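Local coordinates for exopolygalacturonase (PDB 2UVF), which hydrolyses pectin-derived polygalacturonate from the chain end as a family 28 glycoside hydrolase built on a parallel beta-helix, at residues V527-S532 with N562-T567; Y459-G464 with R488-Q493; F106-V111 with F482-M487; K535-E540 with P566-D571; H555-Q560 with E576-T581. One frame throughout, in Å; residues are numbered along the deposited sequence.

Contact 1: residues V527-S532 with N562-T567; sequences VTVDNS and NNVTPT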
# COMPACT_ATOMS: atom_id res chain seq x y z
N VAL A 527 0.80 -19.23 -6.66
CA VAL A 527 1.91 -18.34 -6.31
C VAL A 527 3.23 -19.05 -6.60
O VAL A 527 3.42 -20.20 -6.22
CB VAL A 527 1.86 -17.89 -4.81
CG1 VAL A 527 3.21 -17.31 -4.33
CG2 VAL A 527 0.71 -16.90 -4.57
N THR A 528 4.12 -18.36 -7.30
CA THR A 528 5.42 -18.89 -7.64
C THR A 528 6.47 -17.95 -7.08
O THR A 528 6.36 -16.73 -7.20
CB THR A 528 5.58 -18.98 -9.17
OG1 THR A 528 5.19 -17.73 -9.76
CG2 THR A 528 4.70 -20.10 -9.73
N VAL A 529 7.47 -18.52 -6.43
CA VAL A 529 8.64 -17.79 -5.99
C VAL A 529 9.87 -18.47 -6.56
O VAL A 529 10.06 -19.67 -6.37
CB VAL A 529 8.81 -17.77 -4.44
CG1 VAL A 529 10.03 -16.93 -4.05
CG2 VAL A 529 7.57 -17.27 -3.74
N ASP A 530 10.70 -17.68 -7.24
CA ASP A 530 12.05 -18.11 -7.62
C ASP A 530 13.07 -17.34 -6.78
O ASP A 530 13.23 -16.14 -6.95
CB ASP A 530 12.30 -17.88 -9.10
CG ASP A 530 13.64 -18.45 -9.57
OD1 ASP A 530 14.31 -19.24 -8.86
OD2 ASP A 530 14.03 -18.09 -10.69
N ASN A 531 13.75 -18.06 -5.90
CA ASN A 531 14.81 -17.54 -5.04
C ASN A 531 14.30 -16.75 -3.86
O ASN A 531 13.46 -15.84 -3.99
CB ASN A 531 15.82 -16.69 -5.82
CG ASN A 531 16.46 -17.44 -6.98
OD1 ASN A 531 16.73 -16.86 -8.04
ND2 ASN A 531 16.70 -18.73 -6.79
N SER A 532 14.80 -17.12 -2.69
CA SER A 532 14.64 -16.37 -1.47
C SER A 532 16.03 -16.45 -0.87
O SER A 532 16.51 -17.56 -0.58
CB SER A 532 13.63 -17.04 -0.56
OG SER A 532 12.86 -16.09 0.16
N ASN A 562 11.17 -22.18 -5.85
CA ASN A 562 12.49 -22.58 -6.25
C ASN A 562 13.57 -21.85 -5.47
O ASN A 562 13.50 -20.62 -5.31
CB ASN A 562 12.68 -22.37 -7.75
CG ASN A 562 13.96 -22.97 -8.25
OD1 ASN A 562 14.11 -24.19 -8.29
ND2 ASN A 562 14.90 -22.13 -8.61
N ASN A 563 14.55 -22.61 -4.98
CA ASN A 563 15.70 -22.07 -4.28
C ASN A 563 15.29 -21.24 -3.05
O ASN A 563 15.60 -20.05 -2.94
CB ASN A 563 16.62 -21.29 -5.23
CG ASN A 563 17.84 -20.70 -4.53
OD1 ASN A 563 18.25 -19.59 -4.83
ND2 ASN A 563 18.40 -21.44 -3.59
N VAL A 564 14.56 -21.90 -2.16
CA VAL A 564 14.15 -21.34 -0.89
C VAL A 564 14.56 -22.32 0.25
O VAL A 564 14.82 -23.52 0.01
CB VAL A 564 12.61 -21.04 -0.83
CG1 VAL A 564 12.16 -20.18 -2.01
CG2 VAL A 564 11.77 -22.34 -0.75
N THR A 565 14.61 -21.80 1.46
CA THR A 565 14.86 -22.62 2.65
C THR A 565 13.59 -23.42 3.01
O THR A 565 12.46 -23.08 2.55
CB THR A 565 15.23 -21.76 3.86
OG1 THR A 565 14.12 -20.94 4.21
CG2 THR A 565 16.41 -20.91 3.57
N PRO A 566 13.77 -24.51 3.79
CA PRO A 566 12.63 -25.27 4.30
C PRO A 566 11.66 -24.45 5.17
O PRO A 566 12.04 -23.41 5.70
CB PRO A 566 13.30 -26.37 5.14
CG PRO A 566 14.67 -26.53 4.53
CD PRO A 566 15.06 -25.13 4.18
N THR A 567 10.42 -24.93 5.30
CA THR A 567 9.37 -24.28 6.09
C THR A 567 9.57 -24.50 7.59
O THR A 567 10.28 -25.42 8.00
CB THR A 567 7.98 -24.86 5.74
OG1 THR A 567 7.92 -26.25 6.10
CG2 THR A 567 7.64 -24.68 4.24
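Two successive coils of the right-handed parallel beta-helix of family 28 glycoside hydrolases meet here, where strand 518-532 ends and the chain after strand 551-562 runs into a turn. Asp530 and Asn562 form a parallel bridge. Asn562 grips both sides of it with its backbone: its N donates to Val529 O at 2.8 Å, and its O accepts from Asn531 N at 2.6 Å. The pairing continues one step into the turn, with Ser532 N bonded to Asn563 O at 3.0 Å.

The side chains of Asp530 and Asn562 lie side by side and point the same way. Each has CG anti to its own N (chi1 -174° and -171°), which brings the two polar ends level. Asn562 ND2 then donates to Asp530 OD1 at 3.0 Å. The oxygen lies in the amide plane, but the donor comes from above the carboxylate plane; the two planes are 56° apart. Asn562 OD1 turns to Thr583 OG1 on the following coil, so the amide links three coils in a row. Inside the turn, Val564 CG1 rests against Ser532 CB at 3.8 Å and meets Val529 CG1 more loosely at 4.4 Å.

Contact 2: residues Y459-G464 with R488-Q493; sequences YLTDIG and RDLAKQ. With SO4 (sulfate ion), chain E.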
# COMPACT_ATOMS: atom_id res chain seq x y z
N TYR A 459 9.71 -8.16 -6.71
CA TYR A 459 11.11 -8.38 -7.01
C TYR A 459 11.97 -7.69 -5.97
O TYR A 459 11.90 -6.49 -5.85
CB TYR A 459 11.43 -7.86 -8.43
CG TYR A 459 12.89 -7.96 -8.79
CD1 TYR A 459 13.54 -9.19 -8.83
CD2 TYR A 459 13.62 -6.82 -9.08
CE1 TYR A 459 14.92 -9.27 -9.14
CE2 TYR A 459 14.98 -6.89 -9.41
CZ TYR A 459 15.61 -8.11 -9.44
OH TYR A 459 16.95 -8.16 -9.73
N LEU A 460 12.72 -8.47 -5.18
CA LEU A 460 13.67 -8.00 -4.13
C LEU A 460 13.03 -7.60 -2.80
O LEU A 460 13.74 -7.22 -1.83
CB LEU A 460 14.61 -6.87 -4.61
CG LEU A 460 15.54 -7.13 -5.81
CD1 LEU A 460 16.23 -5.82 -6.20
CD2 LEU A 460 16.54 -8.23 -5.57
N THR A 461 11.70 -7.70 -2.75
CA THR A 461 10.92 -7.39 -1.53
C THR A 461 11.36 -8.36 -0.43
O THR A 461 11.84 -9.44 -0.76
CB THR A 461 9.40 -7.54 -1.81
OG1 THR A 461 9.15 -7.28 -3.20
CG2 THR A 461 8.57 -6.58 -0.94
N ASP A 462 11.20 -8.00 0.84
CA ASP A 462 11.61 -8.90 1.93
C ASP A 462 10.68 -10.12 2.02
O ASP A 462 11.15 -11.26 2.17
CB ASP A 462 11.65 -8.17 3.28
CG ASP A 462 12.85 -7.25 3.42
OD1 ASP A 462 13.64 -7.15 2.47
OD2 ASP A 462 13.02 -6.63 4.50
N ILE A 463 9.38 -9.87 1.95
CA ILE A 463 8.36 -10.86 2.26
C ILE A 463 7.19 -10.60 1.32
O ILE A 463 6.91 -9.45 1.00
CB ILE A 463 7.95 -10.80 3.80
CG1 ILE A 463 9.16 -11.14 4.69
CG2 ILE A 463 6.80 -11.75 4.12
CD1 ILE A 463 9.03 -10.80 6.18
N GLY A 464 6.53 -11.66 0.86
CA GLY A 464 5.27 -11.49 0.11
C GLY A 464 4.09 -11.14 1.02
O GLY A 464 3.51 -10.07 0.92
N ARG A 488 10.22 -12.94 -7.12
CA ARG A 488 11.59 -13.32 -7.48
C ARG A 488 12.59 -12.63 -6.56
O ARG A 488 12.49 -11.43 -6.33
CB ARG A 488 11.89 -13.00 -8.96
CG ARG A 488 13.35 -13.07 -9.37
CD ARG A 488 13.56 -13.21 -10.86
NE ARG A 488 14.75 -14.05 -11.08
CZ ARG A 488 15.95 -13.58 -11.41
NH1 ARG A 488 16.11 -12.28 -11.62
NH2 ARG A 488 16.98 -14.40 -11.55
N ASP A 489 13.54 -13.39 -6.03
CA ASP A 489 14.62 -12.82 -5.24
C ASP A 489 14.12 -12.13 -3.96
O ASP A 489 14.65 -11.10 -3.55
CB ASP A 489 15.47 -11.86 -6.08
CG ASP A 489 16.28 -12.56 -7.15
OD1 ASP A 489 16.41 -13.79 -7.12
OD2 ASP A 489 16.81 -11.89 -8.04
N LEU A 490 13.13 -12.73 -3.31
CA LEU A 490 12.67 -12.25 -2.02
C LEU A 490 13.85 -12.25 -1.07
O LEU A 490 14.68 -13.14 -1.14
CB LEU A 490 11.53 -13.12 -1.49
CG LEU A 490 10.18 -13.03 -2.20
CD1 LEU A 490 9.20 -13.89 -1.45
CD2 LEU A 490 9.70 -11.58 -2.31
N ALA A 491 13.95 -11.24 -0.22
CA ALA A 491 15.13 -11.12 0.65
C ALA A 491 15.02 -11.93 1.93
O ALA A 491 16.04 -12.27 2.53
CB ALA A 491 15.46 -9.64 0.95
N LYS A 492 13.79 -12.26 2.36
CA LYS A 492 13.64 -13.04 3.59
C LYS A 492 12.77 -14.28 3.44
O LYS A 492 13.28 -15.41 3.45
CB LYS A 492 13.10 -12.19 4.75
CG LYS A 492 13.93 -11.00 5.18
CD LYS A 492 13.30 -10.44 6.49
CE LYS A 492 13.96 -9.13 6.96
NZ LYS A 492 15.44 -9.07 6.75
N GLN A 493 11.46 -14.08 3.33
CA GLN A 493 10.51 -15.17 3.39
C GLN A 493 9.35 -14.97 2.44
O GLN A 493 9.06 -13.85 2.05
CB GLN A 493 9.97 -15.26 4.80
CG GLN A 493 11.07 -15.38 5.84
CD GLN A 493 10.51 -15.28 7.22
OE1 GLN A 493 10.27 -14.19 7.73
NE2 GLN A 493 10.29 -16.42 7.83
S SO4 E . 17.27 -18.08 -11.88
O1 SO4 E . 16.46 -17.13 -12.66
O2 SO4 E . 18.36 -18.56 -12.73
O3 SO4 E . 17.83 -17.41 -10.71
O4 SO4 E . 16.45 -19.22 -11.46
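Tyr459 and Arg488 lie side by side on adjacent coils of the parallel beta-helix and point the same way. Their ring and guanidinium planes are only 2° apart. The ring does not stack on the guanidinium; Tyr459 CD1 touches the aliphatic Arg488 CG at 3.9 Å. Both residues hold CG anti to the backbone N (chi1 176° and 167°), which sends both side chains out in the same direction. Arg488 NH2 donates to O1 (3.0 Å) and O3 (3.2 Å) of a sulfate ion, probably from the crystallisation liquor. Asp489 OD2 sits at the edge of the tyrosine ring, 3.4 Å from Tyr459 CE1. It also stands above one face of the Arg488 guanidinium, offset toward its rim, in a long salt bridge of charges only, with no N-H pointing at it.

Beyond this corner, Asp462 and Lys492 also run alongside each other. Their charges do not meet; Asp462 OD2 is nearer to Lys492 CE than to NZ. The backbone closes the turn. Ala491 N donates to Thr461 O at 2.8 Å. Asp462 O takes two donors, Lys492 N at 2.8 Å, on a lone pair, and Gln493 N at 3.1 Å.

Contact 3: residues F106-V111 with F482-M487; sequences FQHKIV and FRNNAM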
# COMPACT_ATOMS: atom_id res chain seq x y z
N PHE A 106 8.50 -20.68 -15.48
CA PHE A 106 8.30 -21.05 -14.09
C PHE A 106 7.30 -20.13 -13.38
O PHE A 106 6.45 -20.59 -12.62
CB PHE A 106 9.63 -21.13 -13.34
CG PHE A 106 9.49 -21.30 -11.85
CD1 PHE A 106 9.41 -22.57 -11.28
CD2 PHE A 106 9.44 -20.17 -11.02
CE1 PHE A 106 9.30 -22.72 -9.89
CE2 PHE A 106 9.29 -20.31 -9.64
CZ PHE A 106 9.23 -21.58 -9.07
N GLN A 107 7.40 -18.83 -13.65
CA GLN A 107 6.63 -17.79 -12.97
C GLN A 107 5.17 -17.71 -13.40
O GLN A 107 4.86 -17.77 -14.60
CB GLN A 107 7.30 -16.41 -13.16
CG GLN A 107 8.66 -16.22 -12.43
CD GLN A 107 8.52 -16.13 -10.92
OE1 GLN A 107 7.42 -16.04 -10.39
NE2 GLN A 107 9.65 -16.19 -10.23
N HIS A 108 4.28 -17.60 -12.42
CA HIS A 108 2.86 -17.33 -12.67
C HIS A 108 2.72 -16.05 -13.49
O HIS A 108 3.19 -14.99 -13.08
CB HIS A 108 2.06 -17.20 -11.36
CG HIS A 108 0.59 -16.99 -11.59
ND1 HIS A 108 -0.29 -18.03 -11.75
CD2 HIS A 108 -0.13 -15.85 -11.73
CE1 HIS A 108 -1.50 -17.55 -11.98
NE2 HIS A 108 -1.43 -16.23 -11.97
N LYS A 109 2.07 -16.16 -14.64
CA LYS A 109 1.79 -14.99 -15.48
C LYS A 109 0.51 -14.29 -15.04
O LYS A 109 -0.58 -14.82 -15.15
CB LYS A 109 1.72 -15.38 -16.97
CG LYS A 109 2.96 -16.12 -17.52
CD LYS A 109 2.53 -17.02 -18.71
CE LYS A 109 3.63 -18.00 -19.15
NZ LYS A 109 3.71 -19.21 -18.27
N ILE A 110 0.67 -13.07 -14.55
CA ILE A 110 -0.46 -12.27 -14.08
C ILE A 110 -1.26 -11.70 -15.26
O ILE A 110 -0.75 -11.61 -16.38
CB ILE A 110 -0.01 -11.17 -13.08
CG1 ILE A 110 0.86 -10.11 -13.77
CG2 ILE A 110 0.75 -11.80 -11.90
CD1 ILE A 110 0.99 -8.80 -12.99
N VAL A 111 -2.50 -11.32 -15.01
CA VAL A 111 -3.33 -10.67 -16.00
C VAL A 111 -3.66 -9.23 -15.56
O VAL A 111 -3.66 -8.93 -14.37
CB VAL A 111 -4.62 -11.50 -16.30
CG1 VAL A 111 -4.25 -12.85 -16.97
CG2 VAL A 111 -5.47 -11.72 -15.01
N PHE A 482 -4.13 -14.31 -0.92
CA PHE A 482 -2.91 -13.91 -1.59
C PHE A 482 -2.70 -14.87 -2.75
O PHE A 482 -2.26 -15.99 -2.57
CB PHE A 482 -1.75 -13.95 -0.59
CG PHE A 482 -0.45 -13.44 -1.13
CD1 PHE A 482 -0.06 -12.12 -0.90
CD2 PHE A 482 0.39 -14.28 -1.86
CE1 PHE A 482 1.15 -11.66 -1.38
CE2 PHE A 482 1.59 -13.82 -2.33
CZ PHE A 482 1.97 -12.50 -2.10
N ARG A 483 -3.02 -14.41 -3.96
CA ARG A 483 -3.12 -15.32 -5.11
C ARG A 483 -2.64 -14.71 -6.42
O ARG A 483 -2.59 -13.50 -6.56
CB ARG A 483 -4.58 -15.83 -5.26
CG ARG A 483 -5.57 -14.80 -5.71
CD ARG A 483 -6.87 -15.46 -6.09
NE ARG A 483 -7.83 -14.52 -6.67
CZ ARG A 483 -9.16 -14.66 -6.59
NH1 ARG A 483 -9.69 -15.69 -5.93
NH2 ARG A 483 -9.95 -13.76 -7.14
N ASN A 484 -2.33 -15.56 -7.40
CA ASN A 484 -2.00 -15.09 -8.73
C ASN A 484 -0.93 -14.00 -8.67
O ASN A 484 -1.04 -12.96 -9.30
CB ASN A 484 -3.24 -14.58 -9.43
CG ASN A 484 -4.25 -15.66 -9.67
OD1 ASN A 484 -3.92 -16.85 -9.68
ND2 ASN A 484 -5.50 -15.27 -9.88
N ASN A 485 0.11 -14.28 -7.88
CA ASN A 485 1.23 -13.37 -7.70
C ASN A 485 2.50 -14.09 -8.06
O ASN A 485 2.65 -15.27 -7.74
CB ASN A 485 1.34 -12.92 -6.24
CG ASN A 485 0.15 -12.11 -5.79
OD1 ASN A 485 -0.39 -12.34 -4.70
ND2 ASN A 485 -0.26 -11.18 -6.60
N ALA A 486 3.43 -13.36 -8.68
CA ALA A 486 4.73 -13.91 -9.00
C ALA A 486 5.83 -13.16 -8.29
O ALA A 486 5.82 -11.94 -8.22
CB ALA A 486 4.97 -13.92 -10.52
N MET A 487 6.82 -13.90 -7.77
CA MET A 487 7.83 -13.29 -6.93
C MET A 487 9.23 -13.82 -7.21
O MET A 487 9.40 -14.99 -7.51
CB MET A 487 7.49 -13.48 -5.46
CG MET A 487 6.00 -13.26 -5.13
SD MET A 487 5.70 -12.91 -3.38
CE MET A 487 5.59 -14.49 -2.61
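Gln107 and His108 make most of the contact with segment 482-487. Gln107 NE2 donates to Met487 O at 3.0 Å. The bond is bent, 147° at the hydrogen, and the donor stands above the carbonyl plane. The glutamine chain turns sharply at chi2 (-70°), which swings the amide towards the strand. Gln107 OE1 then lies 3.2 Å from Ala486 CB. The same methyl meets His108 O at 3.3 Å, so Ala486 fits between the side chain of one residue and the backbone of the next.

The His108 ring meets the corner at Asn484 obliquely. His108 CD2 is 3.6 Å from Asn484 CA, and the imidazole and amide planes are 3° apart. Asn484 OD1 is 3.4 Å from His108 CE1. Two residues on from the histidine, Ile110 CG2 touches Asn484 O at 3.4 Å.

This is an interface between domains. Segment 106-111 is a loop of the fibronectin type III region, and segment 482-487 rounds a corner of the catalytic beta-helix.

A second shell sets the first. Thr528 OG1, on the next coil, bonds to both Gln107 OE1 and His108 N. The asparagine amide at the corner is held from two sides: Asn484 OD1 accepts from Asn526 ND2, and Asn484 ND2 donates to Glu61 O of the N-terminal domain. On the loop side, Tyr99 OH bonds to His108 O and Ile110 N.

Contact 4: residues K535-E540 with P566-D571; sequences KNPSIE and PTAISD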
# COMPACT_ATOMS: atom_id res chain seq x y z
N LYS A 535 17.59 -16.49 5.31
CA LYS A 535 17.89 -17.74 6.00
C LYS A 535 16.77 -18.22 6.91
O LYS A 535 16.84 -19.32 7.45
CB LYS A 535 19.18 -17.63 6.79
CG LYS A 535 20.44 -17.68 5.94
CD LYS A 535 21.68 -17.87 6.80
CE LYS A 535 22.13 -16.56 7.46
NZ LYS A 535 21.21 -16.11 8.53
N ASN A 536 15.74 -17.40 7.10
CA ASN A 536 14.63 -17.87 7.90
C ASN A 536 13.69 -18.69 7.01
O ASN A 536 13.89 -18.72 5.79
CB ASN A 536 13.93 -16.73 8.66
CG ASN A 536 14.44 -16.57 10.11
OD1 ASN A 536 15.65 -16.70 10.38
ND2 ASN A 536 13.52 -16.29 11.05
N PRO A 537 12.70 -19.38 7.61
CA PRO A 537 11.92 -20.34 6.85
C PRO A 537 11.14 -19.68 5.72
O PRO A 537 10.65 -18.58 5.89
CB PRO A 537 10.97 -20.92 7.90
CG PRO A 537 11.63 -20.63 9.23
CD PRO A 537 12.25 -19.31 9.01
N SER A 538 11.03 -20.38 4.59
CA SER A 538 10.28 -19.86 3.44
C SER A 538 8.83 -19.56 3.80
O SER A 538 8.32 -18.49 3.48
CB SER A 538 10.37 -20.83 2.23
OG SER A 538 9.87 -22.13 2.53
N ILE A 539 8.17 -20.53 4.43
CA ILE A 539 6.84 -20.34 4.98
C ILE A 539 7.01 -20.52 6.50
O ILE A 539 7.59 -21.51 6.96
CB ILE A 539 5.79 -21.32 4.37
CG1 ILE A 539 5.66 -21.11 2.85
CG2 ILE A 539 4.43 -21.16 5.05
CD1 ILE A 539 4.65 -22.04 2.12
N GLU A 540 6.59 -19.52 7.27
CA GLU A 540 6.80 -19.54 8.69
C GLU A 540 5.59 -19.09 9.45
O GLU A 540 5.19 -17.93 9.40
CB GLU A 540 8.02 -18.71 9.11
CG GLU A 540 8.22 -18.71 10.61
CD GLU A 540 9.40 -17.90 11.05
OE1 GLU A 540 9.78 -16.96 10.33
OE2 GLU A 540 9.97 -18.22 12.13
N PRO A 566 13.77 -24.51 3.79
CA PRO A 566 12.63 -25.27 4.30
C PRO A 566 11.66 -24.45 5.17
O PRO A 566 12.04 -23.41 5.70
CB PRO A 566 13.30 -26.37 5.14
CG PRO A 566 14.67 -26.53 4.53
CD PRO A 566 15.06 -25.13 4.18
N THR A 567 10.42 -24.93 5.30
CA THR A 567 9.37 -24.28 6.09
C THR A 567 9.57 -24.50 7.59
O THR A 567 10.28 -25.42 8.00
CB THR A 567 7.98 -24.86 5.74
OG1 THR A 567 7.92 -26.25 6.10
CG2 THR A 567 7.64 -24.68 4.24
N ALA A 568 8.92 -23.66 8.40
CA ALA A 568 8.80 -23.83 9.86
C ALA A 568 7.41 -23.42 10.26
O ALA A 568 7.06 -22.24 10.24
CB ALA A 568 9.86 -23.02 10.63
N ILE A 569 6.59 -24.41 10.58
CA ILE A 569 5.18 -24.20 10.80
C ILE A 569 4.82 -24.76 12.19
O ILE A 569 4.81 -25.97 12.40
CB ILE A 569 4.35 -24.84 9.64
CG1 ILE A 569 4.70 -24.13 8.30
CG2 ILE A 569 2.83 -24.81 9.94
CD1 ILE A 569 4.43 -24.93 7.05
N SER A 570 4.57 -23.85 13.11
CA SER A 570 4.03 -24.26 14.36
C SER A 570 2.79 -23.58 14.85
O SER A 570 2.53 -22.42 14.62
CB SER A 570 5.07 -24.43 15.43
OG SER A 570 5.44 -23.21 16.00
N ASP A 571 2.04 -24.36 15.57
CA ASP A 571 0.80 -23.88 16.17
C ASP A 571 -0.26 -23.57 15.14
O ASP A 571 -0.82 -22.47 15.09
CB ASP A 571 1.05 -22.64 17.05
CG ASP A 571 2.13 -22.88 18.08
OD1 ASP A 571 2.19 -23.98 18.67
OD2 ASP A 571 2.95 -21.96 18.30
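Ile539 O and Ala568 N make the main hydrogen bond between these segments. It is 2.9 Å long and nearly straight, 171° at the hydrogen. The pairing around Glu540 and Ala568 is parallel, and Glu540 CA adds a CH···O contact to Ala568 O at 3.1 Å. Just before it in the chain, Ser538 N gives a weak bond to Pro566 O at 3.4 Å.

The polar side chains look elsewhere for partners. Ser538 OG bonds to Thr565 O. Thr567 OG1 reaches Pro590 O on the following coil. Its other branch, Thr567 CG2, is anti to the carbonyl carbon and turns to the isoleucine, 3.8 Å from Ile539 CB. Glu540 OE1 accepts from Gln493 NE2 on the preceding coil, and that amide also donates to Pro537 O.

Carbon packing fills the rest. Pro537 CG presses on Ala568 CB at 3.3 Å, tighter than usual. Ile539 CG2 and Ile569 CD1 are 4.3 Å apart. Parallel strands of successive coils, 539-542 and 568-573, paired through backbone bonds after a turn, belong to the parallel beta-helix of family 28 glycoside hydrolases.

Contact 5: residues H555-Q560 with E576-T581; sequences HVNNVQ and EFNKVT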
# COMPACT_ATOMS: atom_id res chain seq x y z
N HIS A 555 -5.41 -22.30 4.03
CA HIS A 555 -5.59 -23.09 2.80
C HIS A 555 -4.52 -22.73 1.76
O HIS A 555 -4.53 -21.62 1.21
CB HIS A 555 -6.99 -22.87 2.21
CG HIS A 555 -8.06 -22.66 3.24
ND1 HIS A 555 -8.54 -23.68 4.04
CD2 HIS A 555 -8.73 -21.54 3.62
CE1 HIS A 555 -9.46 -23.20 4.86
NE2 HIS A 555 -9.59 -21.91 4.62
N VAL A 556 -3.59 -23.65 1.52
CA VAL A 556 -2.49 -23.44 0.58
C VAL A 556 -2.59 -24.40 -0.63
O VAL A 556 -2.55 -25.62 -0.46
CB VAL A 556 -1.09 -23.53 1.27
CG1 VAL A 556 0.04 -23.43 0.25
CG2 VAL A 556 -0.94 -22.43 2.32
N ASN A 557 -2.73 -23.83 -1.83
CA ASN A 557 -2.97 -24.57 -3.07
C ASN A 557 -2.15 -24.10 -4.28
O ASN A 557 -2.11 -22.91 -4.59
CB ASN A 557 -4.46 -24.56 -3.43
CG ASN A 557 -5.24 -25.71 -2.78
OD1 ASN A 557 -5.07 -26.88 -3.16
ND2 ASN A 557 -6.11 -25.38 -1.81
N ASN A 558 -1.50 -25.04 -4.96
CA ASN A 558 -0.80 -24.78 -6.22
C ASN A 558 0.28 -23.67 -6.15
O ASN A 558 0.17 -22.63 -6.79
CB ASN A 558 -1.80 -24.53 -7.37
CG ASN A 558 -1.13 -24.31 -8.72
OD1 ASN A 558 -0.05 -24.85 -8.98
ND2 ASN A 558 -1.76 -23.52 -9.59
N VAL A 559 1.33 -23.93 -5.38
CA VAL A 559 2.41 -22.96 -5.17
C VAL A 559 3.73 -23.63 -5.54
O VAL A 559 3.94 -24.78 -5.22
CB VAL A 559 2.43 -22.48 -3.66
CG1 VAL A 559 3.69 -21.66 -3.32
CG2 VAL A 559 1.16 -21.71 -3.30
N GLN A 560 4.63 -22.91 -6.22
CA GLN A 560 5.94 -23.45 -6.59
C GLN A 560 7.06 -22.57 -6.07
O GLN A 560 7.10 -21.37 -6.33
CB GLN A 560 6.08 -23.61 -8.12
CG GLN A 560 5.18 -24.65 -8.77
CD GLN A 560 3.79 -24.16 -9.10
OE1 GLN A 560 3.61 -23.11 -9.72
NE2 GLN A 560 2.78 -24.94 -8.71
N GLU A 576 -4.64 -26.95 5.26
CA GLU A 576 -4.10 -27.87 4.25
C GLU A 576 -3.15 -27.24 3.21
O GLU A 576 -3.37 -26.11 2.78
CB GLU A 576 -5.21 -28.69 3.55
CG GLU A 576 -6.12 -27.90 2.63
CD GLU A 576 -7.10 -27.05 3.39
OE1 GLU A 576 -7.50 -27.45 4.51
OE2 GLU A 576 -7.47 -25.97 2.87
N PHE A 577 -2.13 -28.01 2.81
CA PHE A 577 -1.09 -27.59 1.88
C PHE A 577 -1.01 -28.51 0.66
O PHE A 577 -0.30 -29.52 0.68
CB PHE A 577 0.26 -27.55 2.60
CG PHE A 577 0.29 -26.65 3.80
CD1 PHE A 577 -0.06 -27.13 5.06
CD2 PHE A 577 0.68 -25.31 3.67
CE1 PHE A 577 -0.04 -26.29 6.18
CE2 PHE A 577 0.69 -24.47 4.78
CZ PHE A 577 0.34 -24.96 6.04
N ASN A 578 -1.72 -28.14 -0.40
CA ASN A 578 -1.83 -28.95 -1.61
C ASN A 578 -1.11 -28.41 -2.84
O ASN A 578 -1.26 -27.25 -3.21
CB ASN A 578 -3.31 -29.19 -1.91
CG ASN A 578 -4.01 -29.88 -0.76
OD1 ASN A 578 -3.36 -30.55 0.06
ND2 ASN A 578 -5.32 -29.68 -0.65
N LYS A 579 -0.33 -29.30 -3.46
CA LYS A 579 0.43 -28.98 -4.66
C LYS A 579 1.40 -27.83 -4.42
O LYS A 579 1.46 -26.87 -5.18
CB LYS A 579 -0.50 -28.70 -5.85
CG LYS A 579 -1.60 -29.76 -6.02
CD LYS A 579 -2.75 -29.23 -6.88
CE LYS A 579 -2.30 -29.05 -8.32
NZ LYS A 579 -1.59 -30.29 -8.77
N VAL A 580 2.15 -27.94 -3.33
CA VAL A 580 3.25 -27.03 -3.05
C VAL A 580 4.52 -27.77 -3.50
O VAL A 580 4.91 -28.77 -2.89
CB VAL A 580 3.34 -26.65 -1.55
CG1 VAL A 580 4.43 -25.60 -1.31
CG2 VAL A 580 2.00 -26.18 -1.02
N THR A 581 5.15 -27.29 -4.57
CA THR A 581 6.33 -27.95 -5.13
C THR A 581 7.62 -27.17 -4.86
O THR A 581 7.81 -26.06 -5.37
CB THR A 581 6.17 -28.22 -6.68
OG1 THR A 581 4.93 -28.89 -6.92
CG2 THR A 581 7.32 -29.08 -7.24
O HOH W 1 2.84 -27.39 -7.40
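Val556 is the main bump of this contact, and it lodges between Phe577 and Val580. Val556 CB sits 3.5 Å from Phe577 CD2. Its CG2 branch, anti to the carbonyl carbon, touches Phe577 CD2 and CE2, both at 3.6 Å, while CG1, anti to the backbone N (chi1 175°), points along the chain to Val580 CG2 at 3.6 Å. The two branches thus divide the hollow between them. Val559 meets Val580 more loosely.

The other face is polar. His555 and Glu576 cross with ring and carboxylate nearly coplanar, 21° apart. His555 ND1 donates to the syn side of Glu576 OE2 at 2.8 Å. The glutamate chain folds at chi2 (-74°), which brings the carboxylate back to the imidazole edge. Asn557 OD1 fits against Asn578 CB at 3.2 Å. At the far end a water bridges the segments: Gln560 NE2 donates to it, it donates to Lys579 O at 2.7 Å, and it also bonds to Thr581 OG1.

Both chains turn a corner at the same level, at Asn558 and Lys579, and the backbone bonds continue past it, with Val559 N on Lys579 O at 2.9 Å. Strand 551-562 lies between strand 518-532, where Leu524 packs on Val556, and strand 576-583. Beyond that, Trp591 and Val599 cover Phe577 near the C-terminal end of the beta-helix.

From the N terminus, contact 3 comes first and closes the longest loop, joining the fibronectin type III region to the beta-helix at strand 476-490. Contact 2 opens inside that loop and ends after it, so the two cross on this strand. Contact 1 follows in series, one coil on. Contact 4 starts between the segments of contact 1 and shares Pro566 and Thr567 with it. Contact 5 crosses contacts 1 and 4 and pairs the last of these coils. Neighbours touch: Asp530 O with Asp489 N joins contacts 1 and 2, and Val529 N with Gln560 O joins contacts 1 and 5.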